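Local coordinates for protein 4-oxalocrotonate decarboxylase NahK (Pseudomonas putida, PDB 5D2J) that catalyses the metal-dependent decarboxylation of (3E)-2-oxohex-3-enedioate to 2-oxopent-4-enoate and carbon dioxide in the breakdown of aromatic hydrocarbons, at residues 45-50 / 162-167; 114-119 / 145-150. The protein carries 1 engineered substitution. All blocks are in the same frame, centred on the assembly; numbering follows the deposited sequence.

Interaction 1 of 2, residues 45-50 / 162-167; sequences ADAYDV and SVVADN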
ATOM      1  N   ALA A  45       7.073  -9.323  13.999  1.00 17.77           N
ATOM      2  CA  ALA A  45       8.292  -8.547  14.183  1.00 16.10           C
ATOM      3  C   ALA A  45       9.380  -9.041  13.235  1.00 15.09           C
ATOM      4  O   ALA A  45      10.125  -8.237  12.669  1.00 19.25           O
ATOM      5  CB  ALA A  45       8.754  -8.616  15.631  1.00 17.54           C
ATOM      6  N   ASP A  46       9.473 -10.358  13.062  1.00 15.32           N
ATOM      7  CA  ASP A  46      10.379 -10.928  12.063  1.00 14.49           C
ATOM      8  C   ASP A  46      10.045 -10.391  10.678  1.00 14.96           C
ATOM      9  O   ASP A  46      10.925  -9.969   9.937  1.00 14.77           O
ATOM     10  CB  ASP A  46      10.263 -12.456  12.013  1.00 15.07           C
ATOM     11  CG  ASP A  46      10.885 -13.143  13.205  1.00 19.60           C
ATOM     12  OD1 ASP A  46      11.899 -12.641  13.744  1.00 20.93           O
ATOM     13  OD2 ASP A  46      10.358 -14.211  13.592  1.00 20.25           O
ATOM     14  N   ALA A  47       8.762 -10.420  10.324  1.00 15.63           N
ATOM     15  CA  ALA A  47       8.345 -10.044   8.981  1.00 12.18           C
ATOM     16  C   ALA A  47       8.621  -8.569   8.740  1.00 12.30           C
ATOM     17  O   ALA A  47       9.036  -8.167   7.649  1.00 12.44           O
ATOM     18  CB  ALA A  47       6.873 -10.349   8.778  1.00 12.57           C
ATOM     19  N   TYR A  48       8.382  -7.747   9.753  1.00 13.44           N
ATOM     20  CA  TYR A  48       8.670  -6.334   9.589  1.00 11.86           C
ATOM     21  C   TYR A  48      10.181  -6.100   9.542  1.00 13.81           C
ATOM     22  O   TYR A  48      10.637  -5.223   8.814  1.00 12.24           O
ATOM     23  CB  TYR A  48       7.989  -5.494  10.670  1.00 12.44           C
ATOM     24  CG  TYR A  48       6.558  -5.134  10.333  1.00 13.01           C
ATOM     25  CD1 TYR A  48       6.272  -4.300   9.260  1.00 13.47           C
ATOM     26  CD2 TYR A  48       5.498  -5.626  11.086  1.00 14.30           C
ATOM     27  CE1 TYR A  48       4.960  -3.957   8.944  1.00 13.27           C
ATOM     28  CE2 TYR A  48       4.178  -5.290  10.778  1.00 15.80           C
ATOM     29  CZ  TYR A  48       3.923  -4.457   9.702  1.00 14.72           C
ATOM     30  OH  TYR A  48       2.623  -4.118   9.384  1.00 15.41           O
ATOM     31  N   ASP A  49      10.952  -6.896  10.281  1.00 13.17           N
ATOM     32  CA  ASP A  49      12.416  -6.860  10.160  1.00 14.91           C
ATOM     33  C   ASP A  49      12.829  -7.099   8.710  1.00 14.69           C
ATOM     34  O   ASP A  49      13.672  -6.382   8.166  1.00 12.67           O
ATOM     35  CB  ASP A  49      13.089  -7.914  11.062  1.00 15.85           C
ATOM     36  CG  ASP A  49      13.159  -7.485  12.518  1.00 17.36           C
ATOM     37  OD1 ASP A  49      12.779  -6.330  12.825  1.00 17.65           O
ATOM     38  OD2 ASP A  49      13.606  -8.296  13.358  1.00 15.54           O
ATOM     39  N   VAL A  50      12.223  -8.109   8.091  1.00 10.91           N
ATOM     40  CA  VAL A  50      12.519  -8.432   6.698  1.00 11.59           C
ATOM     41  C   VAL A  50      12.103  -7.276   5.784  1.00 13.11           C
ATOM     42  O   VAL A  50      12.875  -6.853   4.926  1.00 11.69           O
ATOM     43  CB  VAL A  50      11.842  -9.744   6.267  1.00 12.22           C
ATOM     44  CG1 VAL A  50      11.970  -9.953   4.761  1.00 15.85           C
ATOM     45  CG2 VAL A  50      12.460 -10.917   7.012  1.00 14.29           C
ATOM     46  N   SER A 162       3.738 -13.559   5.913  1.00 18.40           N
ATOM     47  CA  SER A 162       4.435 -13.598   4.633  1.00 15.36           C
ATOM     48  C   SER A 162       4.184 -12.320   3.836  1.00 16.51           C
ATOM     49  O   SER A 162       5.090 -11.780   3.199  1.00 15.65           O
ATOM     50  CB  SER A 162       4.006 -14.823   3.819  1.00 16.08           C
ATOM     51  OG  SER A 162       4.361 -16.030   4.471  1.00 20.52           O
ATOM     52  N   VAL A 163       2.951 -11.828   3.876  1.00 13.79           N
ATOM     53  CA  VAL A 163       2.598 -10.627   3.129  1.00 12.76           C
ATOM     54  C   VAL A 163       3.348  -9.397   3.638  1.00 15.33           C
ATOM     55  O   VAL A 163       3.834  -8.585   2.843  1.00 12.75           O
ATOM     56  CB  VAL A 163       1.072 -10.411   3.132  1.00 13.07           C
ATOM     57  CG1 VAL A 163       0.702  -9.023   2.612  1.00 13.97           C
ATOM     58  CG2 VAL A 163       0.420 -11.500   2.295  1.00 13.71           C
ATOM     59  N   VAL A 164       3.465  -9.269   4.959  1.00 14.39           N
ATOM     60  CA  VAL A 164       4.259  -8.177   5.527  1.00 12.03           C
ATOM     61  C   VAL A 164       5.707  -8.243   5.051  1.00 12.04           C
ATOM     62  O   VAL A 164       6.296  -7.227   4.680  1.00 12.22           O
ATOM     63  CB  VAL A 164       4.206  -8.178   7.066  1.00 18.39           C
ATOM     64  CG1 VAL A 164       5.266  -7.248   7.641  1.00 15.68           C
ATOM     65  CG2 VAL A 164       2.828  -7.747   7.529  1.00 17.81           C
ATOM     66  N   ALA A 165       6.266  -9.447   5.047  1.00 12.80           N
ATOM     67  CA  ALA A 165       7.650  -9.643   4.625  1.00 13.10           C
ATOM     68  C   ALA A 165       7.838  -9.257   3.156  1.00 13.35           C
ATOM     69  O   ALA A 165       8.922  -8.832   2.754  1.00 15.46           O
ATOM     70  CB  ALA A 165       8.058 -11.086   4.856  1.00 14.29           C
ATOM     71  N   ASP A 166       6.770  -9.403   2.371  1.00 12.06           N
ATOM     72  CA  ASP A 166       6.755  -9.066   0.941  1.00 12.80           C
ATOM     73  C   ASP A 166       6.249  -7.628   0.723  1.00 12.13           C
ATOM     74  O   ASP A 166       5.694  -7.285  -0.327  1.00 14.34           O
ATOM     75  CB  ASP A 166       5.888 -10.103   0.181  1.00 13.47           C
ATOM     76  CG  ASP A 166       5.846  -9.877  -1.337  1.00 14.24           C
ATOM     77  OD1 ASP A 166       6.900  -9.569  -1.941  1.00 12.37           O
ATOM     78  OD2 ASP A 166       4.748 -10.031  -1.932  1.00 13.78           O
ATOM     79  N   ASN A 167       6.464  -6.777   1.722  1.00 11.11           N
ATOM     80  CA  ASN A 167       6.145  -5.350   1.621  1.00  9.85           C
ATOM     81  C   ASN A 167       4.684  -5.095   1.247  1.00 12.89           C
ATOM     82  O   ASN A 167       4.378  -4.181   0.481  1.00 12.97           O
ATOM     83  CB  ASN A 167       7.073  -4.647   0.622  1.00 10.96           C
ATOM     84  CG  ASN A 167       7.011  -3.135   0.734  1.00 14.33           C
ATOM     85  OD1 ASN A 167       6.779  -2.604   1.817  1.00 14.09           O
ATOM     86  ND2 ASN A 167       7.211  -2.435  -0.386  1.00  9.51           N
TER

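Interaction 2 of 2, residues 114-119 / 145-150; sequences EAEISV and TVEVID. With MG (magnesium ion), chain C; 0L1 (hexanedioic acid), chain E.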
ATOM      1  N   GLU A 114      -6.490  -1.342  -7.187  1.00 11.69           N
ATOM      2  CA  GLU A 114      -7.411  -0.905  -6.134  1.00 14.71           C
ATOM      3  C   GLU A 114      -7.429   0.605  -6.208  1.00 12.02           C
ATOM      4  O   GLU A 114      -6.369   1.222  -6.330  1.00 15.61           O
ATOM      5  CB  GLU A 114      -6.850  -1.199  -4.738  1.00 23.68           C
ATOM      6  CG  GLU A 114      -6.462  -2.610  -4.387  1.00 33.17           C
ATOM      7  CD  GLU A 114      -5.918  -2.694  -2.962  1.00 27.91           C
ATOM      8  OE1 GLU A 114      -4.773  -2.228  -2.707  1.00 21.21           O
ATOM      9  OE2 GLU A 114      -6.645  -3.210  -2.090  1.00 31.23           O
ATOM     10  N   ALA A 115      -8.603   1.215  -6.078  1.00 12.43           N
ATOM     11  CA  ALA A 115      -8.664   2.681  -5.962  1.00 14.22           C
ATOM     12  C   ALA A 115      -8.514   3.099  -4.500  1.00 15.30           C
ATOM     13  O   ALA A 115      -9.087   2.466  -3.614  1.00 14.33           O
ATOM     14  CB  ALA A 115      -9.962   3.201  -6.519  1.00 14.75           C
ATOM     15  N   GLU A 116      -7.720   4.138  -4.239  1.00 11.77           N
ATOM     16  CA  GLU A 116      -7.468   4.593  -2.876  1.00 14.52           C
ATOM     17  C   GLU A 116      -7.424   6.112  -2.854  1.00 15.03           C
ATOM     18  O   GLU A 116      -7.463   6.756  -3.911  1.00 14.13           O
ATOM     19  CB  GLU A 116      -6.140   4.024  -2.347  1.00 13.98           C
ATOM     20  CG  GLU A 116      -5.945   2.541  -2.663  1.00 15.37           C
ATOM     21  CD  GLU A 116      -4.929   1.845  -1.774  1.00 15.91           C
ATOM     22  OE1 GLU A 116      -4.389   2.483  -0.847  1.00 13.63           O
ATOM     23  OE2 GLU A 116      -4.689   0.636  -2.000  1.00 18.39           O
ATOM     24  N   ILE A 117      -7.352   6.688  -1.656  1.00 10.39           N
ATOM     25  CA  ILE A 117      -7.090   8.119  -1.527  1.00 11.17           C
ATOM     26  C   ILE A 117      -5.828   8.259  -0.689  1.00 13.25           C
ATOM     27  O   ILE A 117      -5.651   7.552   0.310  1.00 14.80           O
ATOM     28  CB  ILE A 117      -8.305   8.915  -0.943  1.00 15.14           C
ATOM     29  CG1 ILE A 117      -8.073  10.426  -1.069  1.00 12.84           C
ATOM     30  CG2 ILE A 117      -8.620   8.513   0.508  1.00 14.17           C
ATOM     31  CD1 ILE A 117      -8.066  10.921  -2.516  1.00 14.84           C
ATOM     32  N   SER A 118      -4.910   9.111  -1.137  1.00 11.21           N
ATOM     33  CA  SER A 118      -3.651   9.290  -0.435  1.00 12.93           C
ATOM     34  C   SER A 118      -3.638  10.669   0.198  1.00 12.55           C
ATOM     35  O   SER A 118      -4.425  11.543  -0.184  1.00 11.40           O
ATOM     36  CB  SER A 118      -2.478   9.162  -1.404  1.00 13.87           C
ATOM     37  OG  SER A 118      -2.422   7.857  -1.962  1.00 14.34           O
ATOM     38  N   VAL A 119      -2.751  10.857   1.169  1.00 11.76           N
ATOM     39  CA  VAL A 119      -2.522  12.177   1.738  1.00 11.13           C
ATOM     40  C   VAL A 119      -1.029  12.449   1.739  1.00 10.28           C
ATOM     41  O   VAL A 119      -0.215  11.520   1.698  1.00 11.22           O
ATOM     42  CB  VAL A 119      -3.060  12.313   3.187  1.00 15.02           C
ATOM     43  CG1 VAL A 119      -4.582  12.161   3.233  1.00 14.48           C
ATOM     44  CG2 VAL A 119      -2.359  11.308   4.120  1.00 13.82           C
ATOM     45  N   THR A 145      -5.411   8.111  -5.925  1.00 11.88           N
ATOM     46  CA  THR A 145      -4.326   7.175  -6.204  1.00 11.09           C
ATOM     47  C   THR A 145      -4.879   5.791  -6.498  1.00 16.57           C
ATOM     48  O   THR A 145      -5.758   5.298  -5.787  1.00 20.74           O
ATOM     49  CB  THR A 145      -3.379   7.050  -4.994  1.00 11.79           C
ATOM     50  OG1 THR A 145      -2.929   8.353  -4.587  1.00 14.33           O
ATOM     51  CG2 THR A 145      -2.162   6.181  -5.346  1.00 11.06           C
ATOM     52  N   VAL A 146      -4.368   5.160  -7.550  1.00 11.95           N
ATOM     53  CA  VAL A 146      -4.731   3.778  -7.839  1.00 10.25           C
ATOM     54  C   VAL A 146      -3.510   2.924  -7.547  1.00 14.54           C
ATOM     55  O   VAL A 146      -2.426   3.192  -8.081  1.00 13.80           O
ATOM     56  CB  VAL A 146      -5.133   3.601  -9.308  1.00 13.05           C
ATOM     57  CG1 VAL A 146      -5.403   2.117  -9.626  1.00 16.24           C
ATOM     58  CG2 VAL A 146      -6.354   4.446  -9.615  1.00 12.33           C
ATOM     59  N   GLU A 147      -3.656   1.920  -6.681  1.00 11.51           N
ATOM     60  CA  GLU A 147      -2.524   1.040  -6.400  1.00 11.00           C
ATOM     61  C   GLU A 147      -2.539  -0.138  -7.346  1.00 13.28           C
ATOM     62  O   GLU A 147      -3.599  -0.658  -7.685  1.00 14.43           O
ATOM     63  CB  GLU A 147      -2.518   0.496  -4.964  1.00 10.61           C
ATOM     64  CG  GLU A 147      -1.136  -0.107  -4.613  1.00 13.22           C
ATOM     65  CD  GLU A 147      -0.992  -0.621  -3.190  1.00 20.27           C
ATOM     66  OE1 GLU A 147      -2.003  -0.742  -2.470  1.00 16.21           O
ATOM     67  OE2 GLU A 147       0.156  -0.926  -2.794  1.00 18.89           O
ATOM     68  N   VAL A 148      -1.357  -0.556  -7.774  1.00 11.67           N
ATOM     69  CA  VAL A 148      -1.238  -1.832  -8.447  1.00 14.16           C
ATOM     70  C   VAL A 148      -0.593  -2.732  -7.410  1.00 10.95           C
ATOM     71  O   VAL A 148       0.535  -2.474  -6.993  1.00 13.70           O
ATOM     72  CB  VAL A 148      -0.335  -1.741  -9.693  1.00 12.94           C
ATOM     73  CG1 VAL A 148      -0.271  -3.098 -10.406  1.00 16.19           C
ATOM     74  CG2 VAL A 148      -0.838  -0.650 -10.644  1.00 13.30           C
ATOM     75  N   ILE A 149      -1.319  -3.757  -6.956  1.00 12.52           N
ATOM     76  CA  ILE A 149      -0.759  -4.724  -6.008  1.00 13.07           C
ATOM     77  C   ILE A 149      -0.385  -6.011  -6.732  1.00 12.97           C
ATOM     78  O   ILE A 149      -1.019  -6.400  -7.720  1.00 11.99           O
ATOM     79  CB  ILE A 149      -1.705  -5.042  -4.833  1.00 16.37           C
ATOM     80  CG1 ILE A 149      -3.116  -5.354  -5.327  1.00 16.93           C
ATOM     81  CG2 ILE A 149      -1.710  -3.888  -3.819  1.00 17.64           C
ATOM     82  CD1 ILE A 149      -4.033  -5.929  -4.248  1.00 19.77           C
ATOM     83  N   ASP A 150       0.657  -6.677  -6.253  1.00 10.50           N
ATOM     84  CA  ASP A 150       1.176  -7.812  -6.999  1.00 11.11           C
ATOM     85  C   ASP A 150       1.997  -8.674  -6.058  1.00 14.83           C
ATOM     86  O   ASP A 150       3.220  -8.566  -6.019  1.00 17.92           O
ATOM     87  CB  ASP A 150       2.054  -7.291  -8.148  1.00 14.79           C
ATOM     88  CG  ASP A 150       2.416  -8.366  -9.144  1.00 13.21           C
ATOM     89  OD1 ASP A 150       1.595  -9.272  -9.365  1.00 14.23           O
ATOM     90  OD2 ASP A 150       3.534  -8.306  -9.711  1.00 14.93           O
TER
HETATM   91 MG    MG C 301      -3.695  -1.018  -1.255  1.00 15.86          MG
HETATM   92  O1  0L1 E 303      -4.272  -3.835   0.895  1.00 22.83           O
HETATM   93  C2  0L1 E 303      -3.124  -3.791   0.370  1.00 25.22           C
HETATM   94  O2  0L1 E 303      -2.794  -2.789  -0.324  1.00 19.69           O
HETATM   95  C3  0L1 E 303      -2.147  -4.933   0.575  1.00 23.68           C
HETATM   96  C4  0L1 E 303      -2.798  -6.252   0.205  1.00 23.71           C
HETATM   97  C5  0L1 E 303      -1.769  -7.356   0.318  1.00 27.84           C
HETATM   98  C6  0L1 E 303      -2.406  -8.718   0.111  1.00 28.95           C
HETATM   99  C7  0L1 E 303      -2.726  -8.961  -1.350  1.00 29.82           C
HETATM  100  O4  0L1 E 303      -1.795  -9.000  -2.199  1.00 20.97           O
HETATM  101  O3  0L1 E 303      -3.919  -9.148  -1.723  1.00 24.21           O
HETATM  102  O   HOH W   1      -5.310  -1.649   0.034  1.00 28.93           O
HETATM  103  O   HOH W   2      -2.945   0.465   0.149  1.00 16.99           O

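Interaction 1 of 2, residues 45-50 / 162-167
The carbonyl oxygen of Val164 is gripped twice, while the side chain of Val164 packs on Ala47 and Tyr48. Asn167 N donates to Val164 O at 3.0 Å, and NE2 of Gln51, the residue after Val50 on helix 44-60, donates to the same oxygen. The bond from Asn167 belongs to a Schellman motif. Asn167, with positive phi, is the C-prime residue of this motif, which closes helix 160-165.

No hydrogen bond joins 45-50 to 162-167 directly. The contact is apolar. Val164 CG1 sits over the centre of the Tyr48 ring, 3.4 Å from the centroid and 8° off the ring normal. This is a CH-pi contact on the ring face. Val164 CG1 lies anti to its own backbone N (chi1 167°), and this rotamer carries the methyl across to the ring. The two side chains cross at about a right angle. The second methyl, CG2, reaches the phenol end of the ring. Tyr48 OH is hydrogen-bonded to Tyr88 N, which helps fix the ring.

Ala47 makes room for the close approach of the backbones. Ala47 CB meets Val164 CG1 at 3.7 Å, and the CA atoms of Ala47 and Ala165 are 4.4 Å apart. Val50 CG1 flanks this pair and lies 3.8 Å from Ala165 O. Ile22 of helix 12-27 touches both Val50 and Ala165.

Small residues where the backbones come closest and a methyl on an aromatic face imply adhesion by shape and dispersion, with a polar hold from Gln51 at the C-terminal end of helix 160-165.

Interaction 2 of 2, residues 114-119 / 145-150
Glu114, Glu116 and Glu147 each give one carboxylate oxygen to the same magnesium ion. Glu114 OE1 binds magnesium at 2.2 Å, and Glu116 OE2 and Glu147 OE1 bind it just as closely. The three oxygens take one face of an octahedron and are near neighbours because they share the metal. The carboxylates of Glu116 and Glu147 are turned 82° apart. Glu147 reaches the ion with CG anti to its backbone N (chi1 -165°), and its OE2 makes a salt bridge to Lys69.

The tight part is the antiparallel strand pairing underneath. Glu114 and Glu147 form a hydrogen-bonded pair, with Glu147 N to Glu114 O at 2.8 Å. Glu116 and Thr145 form the next such pair, but Thr145 N meets Glu116 O from above the carbonyl plane at 3.2 Å. Past it, Ser118 OG donates to Thr145 OG1 at 2.7 Å, and Thr145 OG1 is also bonded to Ile143 O. A valine in place of Thr145 would probably leave the Ser118 hydroxyl without its acceptor here and free to turn.

The looser side is the other half of the metal shell, filled by two waters and hexanedioic acid O2. Water 1 donates to the ligand's O1 and weakly to Glu114 OE2; water 2 donates to Glu116 OE1.

An acidic cluster holding a divalent metal is characteristic of the fumarylacetoacetate hydrolase family; here an E-x-E pair, Glu114 and Glu116, is joined by Glu147 from the neighbouring strand, with water and the bound acid on the opposite face.

Interaction 2 is nested along the chain inside the loop closed by interaction 1. The order is 45-50, 114-119, 145-150, then 162-167. The centres lie 20 Å apart, and the nearest atoms are about 5 Å apart without touching. The next helix or strand after strand 139-149 of interaction 2 is helix 160-165 of interaction 1, reached through residues 150-159. Interaction 1 packs the end of that helix on helix 44-60, while interaction 2 lies in the mixed sheet nearer the centre of the chain. The bound hexanedioic acid relates the two: it coordinates the magnesium in interaction 2 and touches Val163 in helix 160-165. This places helix 160-165 beside the ligand, with helix 44-60 packed against it.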